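Local coordinates for protein TqaL (Neurospora crassa, PDB 7EEH) that belongs to the 2OG-Fe dioxygenase family of the cupin clan, a family built on a double-stranded beta-helix core, and holds an iron(III) ion, at residues Pro12-Tyr15 with Thr16-Glu20; Val120-Glu123 with Leu124-Thr128; Asn200-Leu203 with Ala204-Ser207; Glu225-Pro228 with Gln229-Arg232. The protein carries 1 engineered substitution. All blocks are in the same frame, centred on the assembly; numbering follows the deposited sequence. Where two conformers were deposited one is given.

Contact 1. Residues Pro12-Tyr15 with Thr16-Glu20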
loop_
_atom_site.group_PDB
_atom_site.type_symbol
_atom_site.label_atom_id
_atom_site.label_comp_id
_atom_site.label_asym_id
_atom_site.label_seq_id
_atom_site.Cartn_x
_atom_site.Cartn_y
_atom_site.Cartn_z
ATOM N N PRO B 12 8.324 -4.355 7.038
ATOM C CA PRO B 12 7.363 -3.346 6.549
ATOM C C PRO B 12 5.916 -3.793 6.640
ATOM O O PRO B 12 5.037 -2.960 6.881
ATOM C CB PRO B 12 7.792 -3.127 5.088
ATOM C CG PRO B 12 9.232 -3.585 5.046
ATOM C CD PRO B 12 9.326 -4.711 6.012
ATOM N N SER B 13 5.636 -5.088 6.458
ATOM C CA SER B 13 4.259 -5.563 6.484
ATOM C C SER B 13 3.644 -5.477 7.872
ATOM O O SER B 13 2.421 -5.444 7.998
ATOM C CB SER B 13 4.201 -7.004 5.976
ATOM O OG SER B 13 4.748 -7.877 6.938
ATOM N N TYR B 14 4.464 -5.449 8.920
ATOM C CA TYR B 14 3.951 -5.178 10.256
ATOM C C TYR B 14 3.338 -3.776 10.332
ATOM O O TYR B 14 2.199 -3.598 10.780
ATOM C CB TYR B 14 5.097 -5.351 11.260
ATOM C CG TYR B 14 4.760 -5.010 12.688
ATOM C CD1 TYR B 14 3.808 -5.735 13.383
ATOM C CD2 TYR B 14 5.424 -3.981 13.352
ATOM C CE1 TYR B 14 3.502 -5.432 14.712
ATOM C CE2 TYR B 14 5.131 -3.669 14.680
ATOM C CZ TYR B 14 4.163 -4.409 15.349
ATOM O OH TYR B 14 3.853 -4.119 16.651
ATOM N N TYR B 15 4.065 -2.769 9.855
ATOM C CA TYR B 15 3.555 -1.395 9.927
ATOM C C TYR B 15 2.415 -1.143 8.939
ATOM O O TYR B 15 1.495 -0.375 9.236
ATOM C CB TYR B 15 4.726 -0.437 9.725
ATOM C CG TYR B 15 5.701 -0.624 10.852
ATOM C CD1 TYR B 15 5.432 -0.091 12.112
ATOM C CD2 TYR B 15 6.853 -1.394 10.692
ATOM C CE1 TYR B 15 6.308 -0.287 13.184
ATOM C CE2 TYR B 15 7.746 -1.590 11.757
ATOM C CZ TYR B 15 7.460 -1.034 13.004
ATOM O OH TYR B 15 8.311 -1.220 14.080
ATOM N N THR B 16 2.443 -1.787 7.780
ATOM C CA THR B 16 1.310 -1.713 6.864
ATOM C C THR B 16 0.044 -2.247 7.517
ATOM O O THR B 16 -1.036 -1.669 7.375
ATOM C CB THR B 16 1.629 -2.505 5.601
ATOM O OG1 THR B 16 2.796 -1.952 4.982
ATOM C CG2 THR B 16 0.469 -2.464 4.624
ATOM N N ALA B 17 0.164 -3.349 8.244
ATOM C CA ALA B 17 -0.987 -3.883 8.956
ATOM C C ALA B 17 -1.484 -2.902 9.999
ATOM O O ALA B 17 -2.689 -2.657 10.112
ATOM C CB ALA B 17 -0.617 -5.203 9.612
ATOM N N ILE B 18 -0.564 -2.330 10.780
ATOM C CA ILE B 18 -0.971 -1.378 11.806
ATOM C C ILE B 18 -1.691 -0.203 11.171
ATOM O O ILE B 18 -2.723 0.254 11.673
ATOM C CB ILE B 18 0.247 -0.926 12.637
ATOM C CG1 ILE B 18 0.854 -2.134 13.364
ATOM C CG2 ILE B 18 -0.184 0.127 13.666
ATOM C CD1 ILE B 18 2.155 -1.826 14.081
ATOM N N ALA B 19 -1.183 0.273 10.029
ATOM C CA ALA B 19 -1.834 1.385 9.339
ATOM C C ALA B 19 -3.286 1.054 9.024
ATOM O O ALA B 19 -4.190 1.860 9.258
ATOM C CB ALA B 19 -1.069 1.727 8.060
ATOM N N GLU B 20 -3.529 -0.139 8.495
ATOM C CA GLU B 20 -4.899 -0.523 8.183
ATOM C C GLU B 20 -5.738 -0.651 9.458
ATOM O O GLU B 20 -6.921 -0.278 9.480
ATOM C CB GLU B 20 -4.876 -1.830 7.376
ATOM C CG GLU B 20 -6.249 -2.392 7.045
ATOM C CD GLU B 20 -7.122 -1.400 6.286
ATOM O OE1 GLU B 20 -6.565 -0.641 5.452
ATOM O OE2 GLU B 20 -8.353 -1.393 6.535
#

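Contact 2. Residues Val120-Glu123 with Leu124-Thr128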
loop_
_atom_site.group_PDB
_atom_site.type_symbol
_atom_site.label_atom_id
_atom_site.label_comp_id
_atom_site.label_asym_id
_atom_site.label_seq_id
_atom_site.Cartn_x
_atom_site.Cartn_y
_atom_site.Cartn_z
ATOM N N VAL B 120 -9.132 -22.319 29.221
ATOM C CA VAL B 120 -8.440 -22.190 27.944
ATOM C C VAL B 120 -7.012 -22.702 28.087
ATOM O O VAL B 120 -6.318 -22.383 29.060
ATOM C CB VAL B 120 -8.464 -20.719 27.485
ATOM C CG1 VAL B 120 -7.283 -20.420 26.578
ATOM C CG2 VAL B 120 -9.785 -20.387 26.813
ATOM N N GLN B 121 -6.556 -23.492 27.109
ATOM C CA GLN B 121 -5.282 -24.201 27.200
ATOM C C GLN B 121 -4.227 -23.571 26.293
ATOM O O GLN B 121 -4.500 -22.674 25.490
ATOM C CB GLN B 121 -5.466 -25.685 26.857
ATOM C CG GLN B 121 -6.390 -26.427 27.822
ATOM C CD GLN B 121 -5.804 -26.474 29.230
ATOM O OE1 GLN B 121 -4.672 -26.915 29.419
ATOM N NE2 GLN B 121 -6.562 -25.992 30.218
ATOM N N ASP B 122 -2.989 -24.055 26.435
ATOM C CA ASP B 122 -1.914 -23.548 25.588
ATOM C C ASP B 122 -2.227 -23.744 24.108
ATOM O O ASP B 122 -1.790 -22.938 23.270
ATOM C CB ASP B 122 -0.588 -24.221 25.959
ATOM C CG ASP B 122 0.092 -23.559 27.147
ATOM O OD1 ASP B 122 -0.319 -22.437 27.535
ATOM O OD2 ASP B 122 1.048 -24.152 27.693
ATOM N N GLU B 123 -3.002 -24.789 23.772
ATOM C CA GLU B 123 -3.395 -25.020 22.382
ATOM C C GLU B 123 -3.958 -23.754 21.745
ATOM O O GLU B 123 -3.641 -23.435 20.597
ATOM C CB GLU B 123 -4.430 -26.142 22.288
ATOM C CG GLU B 123 -4.683 -26.580 20.853
ATOM C CD GLU B 123 -5.855 -27.531 20.691
ATOM O OE1 GLU B 123 -6.405 -28.008 21.707
ATOM O OE2 GLU B 123 -6.229 -27.797 19.527
ATOM N N LEU B 124 -4.791 -23.018 22.479
ATOM C CA LEU B 124 -5.360 -21.775 21.967
ATOM C C LEU B 124 -4.454 -20.588 22.269
ATOM O O LEU B 124 -4.045 -19.872 21.349
ATOM C CB LEU B 124 -6.762 -21.526 22.545
ATOM C CG LEU B 124 -7.447 -20.233 22.052
ATOM C CD1 LEU B 124 -7.566 -20.220 20.537
ATOM C CD2 LEU B 124 -8.803 -20.057 22.683
ATOM N N GLN B 125 -4.117 -20.378 23.548
ATOM C CA GLN B 125 -3.490 -19.120 23.940
ATOM C C GLN B 125 -2.049 -18.982 23.456
ATOM O O GLN B 125 -1.533 -17.871 23.432
ATOM C CB GLN B 125 -3.569 -18.938 25.460
ATOM C CG GLN B 125 -2.653 -19.845 26.279
ATOM C CD GLN B 125 -2.512 -19.356 27.712
ATOM O OE1 GLN B 125 -3.135 -18.370 28.103
ATOM N NE2 GLN B 125 -1.711 -20.057 28.509
ATOM N N LEU B 126 -1.378 -20.062 23.058
ATOM C CA LEU B 126 -0.074 -19.912 22.418
ATOM C C LEU B 126 -0.159 -19.935 20.892
ATOM O O LEU B 126 0.872 -19.849 20.217
ATOM C CB LEU B 126 0.895 -20.996 22.914
ATOM C CG LEU B 126 1.172 -21.019 24.427
ATOM C CD1 LEU B 126 2.337 -21.971 24.777
ATOM C CD2 LEU B 126 1.431 -19.623 24.984
ATOM N N ASN B 127 -1.352 -20.073 20.336
ATOM C CA ASN B 127 -1.551 -19.960 18.901
ATOM C C ASN B 127 -1.300 -18.510 18.485
ATOM O O ASN B 127 -1.917 -17.588 19.028
ATOM C CB ASN B 127 -2.971 -20.423 18.568
ATOM C CG ASN B 127 -3.307 -20.320 17.106
ATOM O OD1 ASN B 127 -3.285 -19.233 16.524
ATOM N ND2 ASN B 127 -3.644 -21.453 16.502
ATOM N N THR B 128 -0.361 -18.297 17.557
ATOM C CA THR B 128 0.019 -16.927 17.196
ATOM C C THR B 128 -1.089 -16.164 16.474
ATOM O O THR B 128 -1.047 -14.925 16.445
ATOM C CB THR B 128 1.273 -16.920 16.316
ATOM O OG1 THR B 128 0.993 -17.609 15.086
ATOM C CG2 THR B 128 2.428 -17.594 17.035
HETATM O O HOH W 1 -3.731 -24.067 17.745
#

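Contact 3. Residues Asn200-Leu203 with Ala204-Ser207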
loop_
_atom_site.group_PDB
_atom_site.type_symbol
_atom_site.label_atom_id
_atom_site.label_comp_id
_atom_site.label_asym_id
_atom_site.label_seq_id
_atom_site.Cartn_x
_atom_site.Cartn_y
_atom_site.Cartn_z
ATOM N N ASN B 200 -22.957 -27.710 9.082
ATOM C CA ASN B 200 -24.377 -27.904 8.748
ATOM C C ASN B 200 -25.209 -26.673 9.092
ATOM O O ASN B 200 -26.354 -26.767 9.541
ATOM C CB ASN B 200 -24.956 -29.152 9.423
ATOM C CG ASN B 200 -26.399 -29.447 8.982
ATOM O OD1 ASN B 200 -26.781 -29.188 7.834
ATOM N ND2 ASN B 200 -27.209 -29.941 9.910
HETATM N N MSE B 201 -24.641 -25.502 8.870
HETATM C CA MSE B 201 -25.352 -24.295 9.229
HETATM C C MSE B 201 -25.928 -23.646 7.988
HETATM O O MSE B 201 -25.195 -23.332 7.057
HETATM C CB MSE B 201 -24.418 -23.334 9.970
HETATM C CG MSE B 201 -24.965 -21.946 10.191
HETATM SE SE MSE B 201 -23.918 -20.950 11.556
HETATM C CE MSE B 201 -22.348 -20.566 10.589
ATOM N N ASP B 202 -27.249 -23.457 7.980
ATOM C CA ASP B 202 -27.934 -22.822 6.857
ATOM C C ASP B 202 -27.610 -21.331 6.831
ATOM O O ASP B 202 -28.040 -20.586 7.712
ATOM C CB ASP B 202 -29.442 -23.039 6.965
ATOM C CG ASP B 202 -30.187 -22.602 5.715
ATOM O OD1 ASP B 202 -29.525 -22.246 4.711
ATOM O OD2 ASP B 202 -31.436 -22.613 5.736
ATOM N N LEU B 203 -26.882 -20.885 5.807
ATOM C CA LEU B 203 -26.423 -19.500 5.756
ATOM C C LEU B 203 -27.440 -18.565 5.119
ATOM O O LEU B 203 -27.593 -17.422 5.565
ATOM C CB LEU B 203 -25.092 -19.423 5.004
ATOM C CG LEU B 203 -23.988 -20.108 5.809
ATOM C CD1 LEU B 203 -22.768 -20.446 4.964
ATOM C CD2 LEU B 203 -23.605 -19.233 7.002
ATOM N N ALA B 204 -28.150 -19.037 4.091
ATOM C CA ALA B 204 -29.078 -18.170 3.371
ATOM C C ALA B 204 -30.164 -17.628 4.291
ATOM O O ALA B 204 -30.587 -16.474 4.152
ATOM C CB ALA B 204 -29.698 -18.924 2.193
ATOM N N ALA B 205 -30.620 -18.432 5.244
ATOM C CA ALA B 205 -31.642 -17.964 6.167
ATOM C C ALA B 205 -31.030 -16.935 7.117
ATOM O O ALA B 205 -29.862 -16.551 7.003
ATOM C CB ALA B 205 -32.257 -19.145 6.911
ATOM N N ASN B 206 -31.828 -16.422 8.041
ATOM C CA ASN B 206 -31.241 -15.579 9.074
ATOM C C ASN B 206 -30.845 -16.476 10.244
ATOM O O ASN B 206 -31.445 -16.488 11.321
ATOM C CB ASN B 206 -32.181 -14.448 9.456
ATOM C CG ASN B 206 -31.793 -13.144 8.778
ATOM O OD1 ASN B 206 -31.244 -13.161 7.676
ATOM N ND2 ASN B 206 -32.057 -12.015 9.432
ATOM N N SER B 207 -29.816 -17.279 9.968
ATOM C CA SER B 207 -29.204 -18.158 10.954
ATOM C C SER B 207 -27.983 -17.485 11.591
ATOM O O SER B 207 -27.092 -16.993 10.891
ATOM C CB SER B 207 -28.839 -19.485 10.280
ATOM O OG SER B 207 -27.685 -20.093 10.822
#

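Contact 4. Residues Glu225-Pro228 with Gln229-Arg232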
loop_
_atom_site.group_PDB
_atom_site.type_symbol
_atom_site.label_atom_id
_atom_site.label_comp_id
_atom_site.label_asym_id
_atom_site.label_seq_id
_atom_site.Cartn_x
_atom_site.Cartn_y
_atom_site.Cartn_z
ATOM N N GLU B 225 -39.231 -9.739 17.624
ATOM C CA GLU B 225 -40.073 -8.619 18.014
ATOM C C GLU B 225 -39.348 -7.277 17.992
ATOM O O GLU B 225 -39.902 -6.281 18.470
ATOM C CB GLU B 225 -40.649 -8.851 19.412
ATOM C CG GLU B 225 -41.289 -10.208 19.646
ATOM C CD GLU B 225 -41.594 -10.435 21.123
ATOM O OE1 GLU B 225 -40.639 -10.586 21.918
ATOM O OE2 GLU B 225 -42.789 -10.437 21.492
ATOM N N ILE B 226 -38.134 -7.216 17.471
ATOM C CA ILE B 226 -37.395 -5.960 17.521
ATOM C C ILE B 226 -37.931 -5.007 16.458
ATOM O O ILE B 226 -38.338 -5.413 15.364
ATOM C CB ILE B 226 -35.881 -6.206 17.366
ATOM C CG1 ILE B 226 -35.552 -6.707 15.963
ATOM C CG2 ILE B 226 -35.400 -7.203 18.404
ATOM C CD1 ILE B 226 -34.923 -5.648 15.079
ATOM N N LYS B 227 -37.936 -3.727 16.791
ATOM C CA LYS B 227 -38.503 -2.711 15.914
ATOM C C LYS B 227 -37.472 -2.281 14.876
ATOM O O LYS B 227 -36.334 -1.966 15.235
ATOM C CB LYS B 227 -38.968 -1.510 16.732
ATOM C CG LYS B 227 -39.818 -1.897 17.941
ATOM C CD LYS B 227 -40.355 -0.675 18.675
ATOM C CE LYS B 227 -39.345 -0.123 19.672
ATOM N NZ LYS B 227 -39.509 -0.676 21.050
ATOM N N PRO B 228 -37.821 -2.273 13.589
ATOM C CA PRO B 228 -36.859 -1.798 12.583
ATOM C C PRO B 228 -36.404 -0.370 12.823
ATOM O O PRO B 228 -35.266 -0.021 12.486
ATOM C CB PRO B 228 -37.637 -1.941 11.264
ATOM C CG PRO B 228 -38.674 -2.980 11.551
ATOM C CD PRO B 228 -39.076 -2.742 12.980
ATOM N N GLN B 229 -37.254 0.460 13.431
ATOM C CA GLN B 229 -36.900 1.847 13.705
ATOM C C GLN B 229 -35.709 1.968 14.647
ATOM O O GLN B 229 -35.067 3.024 14.687
ATOM C CB GLN B 229 -38.100 2.587 14.311
ATOM C CG GLN B 229 -39.364 2.581 13.453
ATOM C CD GLN B 229 -40.238 1.347 13.679
ATOM O OE1 GLN B 229 -39.738 0.250 13.947
ATOM N NE2 GLN B 229 -41.552 1.528 13.575
ATOM N N ASN B 230 -35.406 0.927 15.417
ATOM C CA ASN B 230 -34.334 0.993 16.399
ATOM C C ASN B 230 -33.124 0.175 15.987
ATOM O O ASN B 230 -32.192 0.022 16.781
ATOM C CB ASN B 230 -34.854 0.551 17.765
ATOM C CG ASN B 230 -35.831 1.560 18.351
ATOM O OD1 ASN B 230 -36.993 1.596 17.969
ATOM N ND2 ASN B 230 -35.347 2.412 19.237
ATOM N N LEU B 231 -33.108 -0.324 14.756
ATOM C CA LEU B 231 -32.054 -1.200 14.273
ATOM C C LEU B 231 -30.889 -0.387 13.726
ATOM O O LEU B 231 -31.059 0.420 12.805
ATOM C CB LEU B 231 -32.605 -2.125 13.200
ATOM C CG LEU B 231 -31.624 -3.256 12.942
ATOM C CD1 LEU B 231 -31.841 -4.395 13.910
ATOM C CD2 LEU B 231 -31.806 -3.700 11.542
ATOM N N ARG B 232 -29.704 -0.609 14.288
ATOM C CA ARG B 232 -28.496 0.088 13.872
ATOM C C ARG B 232 -27.617 -0.725 12.932
ATOM O O ARG B 232 -26.891 -0.138 12.120
ATOM C CB ARG B 232 -27.671 0.486 15.097
ATOM C CG ARG B 232 -28.432 1.361 16.066
ATOM C CD ARG B 232 -27.713 2.685 16.250
ATOM N NE ARG B 232 -26.543 2.526 17.108
ATOM C CZ ARG B 232 -26.362 3.167 18.262
ATOM N NH1 ARG B 232 -27.272 4.034 18.704
ATOM N NH2 ARG B 232 -25.266 2.942 18.975
#

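Contact 1. Residues Pro12-Tyr15 with Thr16-Glu20
The ring of Tyr14 takes the CD1 methyl of Ile18 on one face and presents its edge to Tyr15. CD1 sits 3.5 Å above the ring plane, displaced toward the rim, and its nearest ring atom is Tyr14 CZ, at 3.5 Å from Ile18 CD1. Measured to the centroid the approach lies 20° off the ring normal, which makes this a CH-pi contact. At the edge of the same ring, in its plane, is CE2 of Tyr15, while Tyr14 CD2 stands over the centre of one face of the Tyr15 ring. Ile18 CD1 also reaches Tyr15 CD1 at 4.2 Å, obliquely, so one methyl serves both tyrosines.

The torsions explain the meeting. Tyr14 swings CG away from its own backbone N (chi1 176°), Ile18 places CG1 beside its N, and the isoleucine then runs out extended to CD1. Beneath the side chains helix 12-31 is regular in its first turns: Thr16 N reaches Pro12 O at 3.0 Å, Ile18 N reaches Tyr14 O at 3.0 Å and Ala19 N reaches Tyr15 O at 2.9 Å.

Both phenol hydroxyls are tied down outside this turn, Tyr14 OH to Leu309 N, of the C-terminal residue, and Tyr15 OH to Val9 O. Tyr15 and Ile18 also pack on Ile18 and Tyr15 of the second subunit, in a reciprocal pairing of the two helices. The chemistry is thus apolar over the rings and polar at the hydroxyl ends: the methyl and the neighbouring ring probably limit how Tyr14 can turn, and its hydroxyl bond anchors the far end.

Contact 2. Residues Val120-Glu123 with Leu124-Thr128
The carbonyl of Gln121, the N-cap residue, accepts from two backbone donors, Gln125 N at 3.0 Å from Gln121 O in a nearly straight bond and Leu124 N from well above the carbonyl plane, and Leu126 N follows by bonding to Asp122 O at 2.9 Å, which completes the short helix 122-125.

The side-chain bond of this turn runs from Gln125 to Asp122. Gln125 NE2 donates to Asp122 OD1 over 2.9 Å at 177°, with the oxygen in the amide plane and met almost head-on; carboxylate and amide are nearly coplanar. Gln125 gets there by placing CG between its backbone N and carbonyl carbon (chi1 72°) and then extending. Its amide has other partners too: NE2 bonds to Leu301 O, and OE1 accepts from Arg92. Leu126 lies alongside Asp122, its CD1 3.6 Å from Asp122 CG. On another side of the turn Val120 CG1 rests 4.2 Å from Leu124 CD2, and Leu124 continues onto Leu58 of helix 52-58.

A water bridges Glu123 O and Asn127 ND2, 2.9 Å from each, and ND2 also bonds to Asp54 O. Asn127 itself caps the start of helix 128-141 through OD1, which bonds to Phe130 N.

With both amide hydrogens and the oxygen engaged, the Gln125 head is fixed in rotation, and the nearby guanidinium and carboxylate probably polarise it further.

Contact 3. Residues Asn200-Leu203 with Ala204-Ser207
Ser207 comes back against Met201 and Asp202, and here the loop is tight. Ser207 OG is 3.4 Å from CG of Met201, a selenomethionine, with Met201 SE slightly farther away. Ser207 CB is modelled 2.9 Å from Asp202 O, a distance so short that its exact value is doubtful. The serine chi1 of 148° is pulled off a staggered position, and from there OG accepts from Leu259 N; the angle toward Asp202 O is too poor for a bond. A second close approach is in the turn itself, where two acceptors, Leu203 O and Ala205 O, stand 2.8 Å apart. Gln236 NE2 bonds to Leu203 O and to Ser207 O, and weakly to Ala205 O, which may ease the meeting of Leu203 O with Ala205 O.

The Asp202 carboxylate side is looser. CG stands opposite the backbone N across the first bond (chi1 -171°), which carries the acid along the turn toward the two alanines. Asp202 OD1 stays 3.5 Å from Ala204 N and OD2 is 3.8 Å from Ala205 CB, neither of them a hydrogen bond. Ala204 is the exposed residue of the contact, yet its carbonyl oxygen accepts from Arg232 of the third subunit.

An inverse gamma turn pivots on Asn206, closed by a weak bond of 3.1 Å from Ser207 N to Ala205 O. The loop carries the chain from strand 190-199 of the large sheet to strand 209-213 of the small one, a sheet-to-sheet connection as in the jelly-roll core of this family.

Contact 4. Residues Glu225-Pro228 with Gln229-Arg232
Lys227 and Pro228 offer their carbonyls to the backbone three residues on. Asn230 N donates to Lys227 O over 3.0 Å and Leu231 N to Pro228 O over 3.1 Å. Both donors stand well above the carbonyl planes, so neither uses an in-plane lone pair.

The apolar contact is between Ile226 and Leu231, whose CD1 atoms come within 3.5 Å. Ile226 tucks CG1 between its backbone N and carbonyl carbon, and this chi1 of 68° together with an unstaggered chi2 of 104° turns CD1 toward Leu231; the two side chains cross at a slant. Leu231 continues onto Phe211 and His213 of strand 209-213. Across the subunit boundary it meets Leu231 of the third subunit, and Ile226 packs there on Pro228 of that chain.

The two successive bonds make a 3-10 turn, which delivers the chain into strand 231-236, an outer strand of the three-stranded antiparallel sheet. Ile226 has its side chain about 13 Å from the iron that His184, Asp186 and His253 hold, so the turn stands back from the metal site.

Polar side chains meet carbon more than they meet each other. Gln229 bends at chi2 and folds its amide back beside the proline, setting Gln229 OE1 3.2 Å from Pro228 CD and 3.4 Å from Lys227 CB. Pro228 N has no hydrogen to give, and this buried oxygen has no partner anywhere in the model. Lys227 runs alongside Asn230, with Lys227 CE 3.4 Å from Asn230 OD1. The Asn230 amide is held from its other atom: ND2 donates to Asp214 OD1.

How the contacts relate
Contact 1 is the most buried of the four and the one set in a long helix. Contact 2 is a short helix running into a loop, and contacts 3 and 4 are a loop and a 3-10 turn; all three are partly buried. Apolar and aromatic chemistry rules at 12-20, amide, carboxylate and water at 120-128, close-set carbonyls at 200-207 and 3-10 backbone bonds at 225-232. Contacts 3 and 4 lie on either side of strand 209-213 in the chain, their nearest atoms about 9 Å apart, and both touch the third subunit. Contact 1 faces the second subunit instead, and contact 2 touches no other chain. Contacts 2 and 4 stand on opposite sides of the chain's centre.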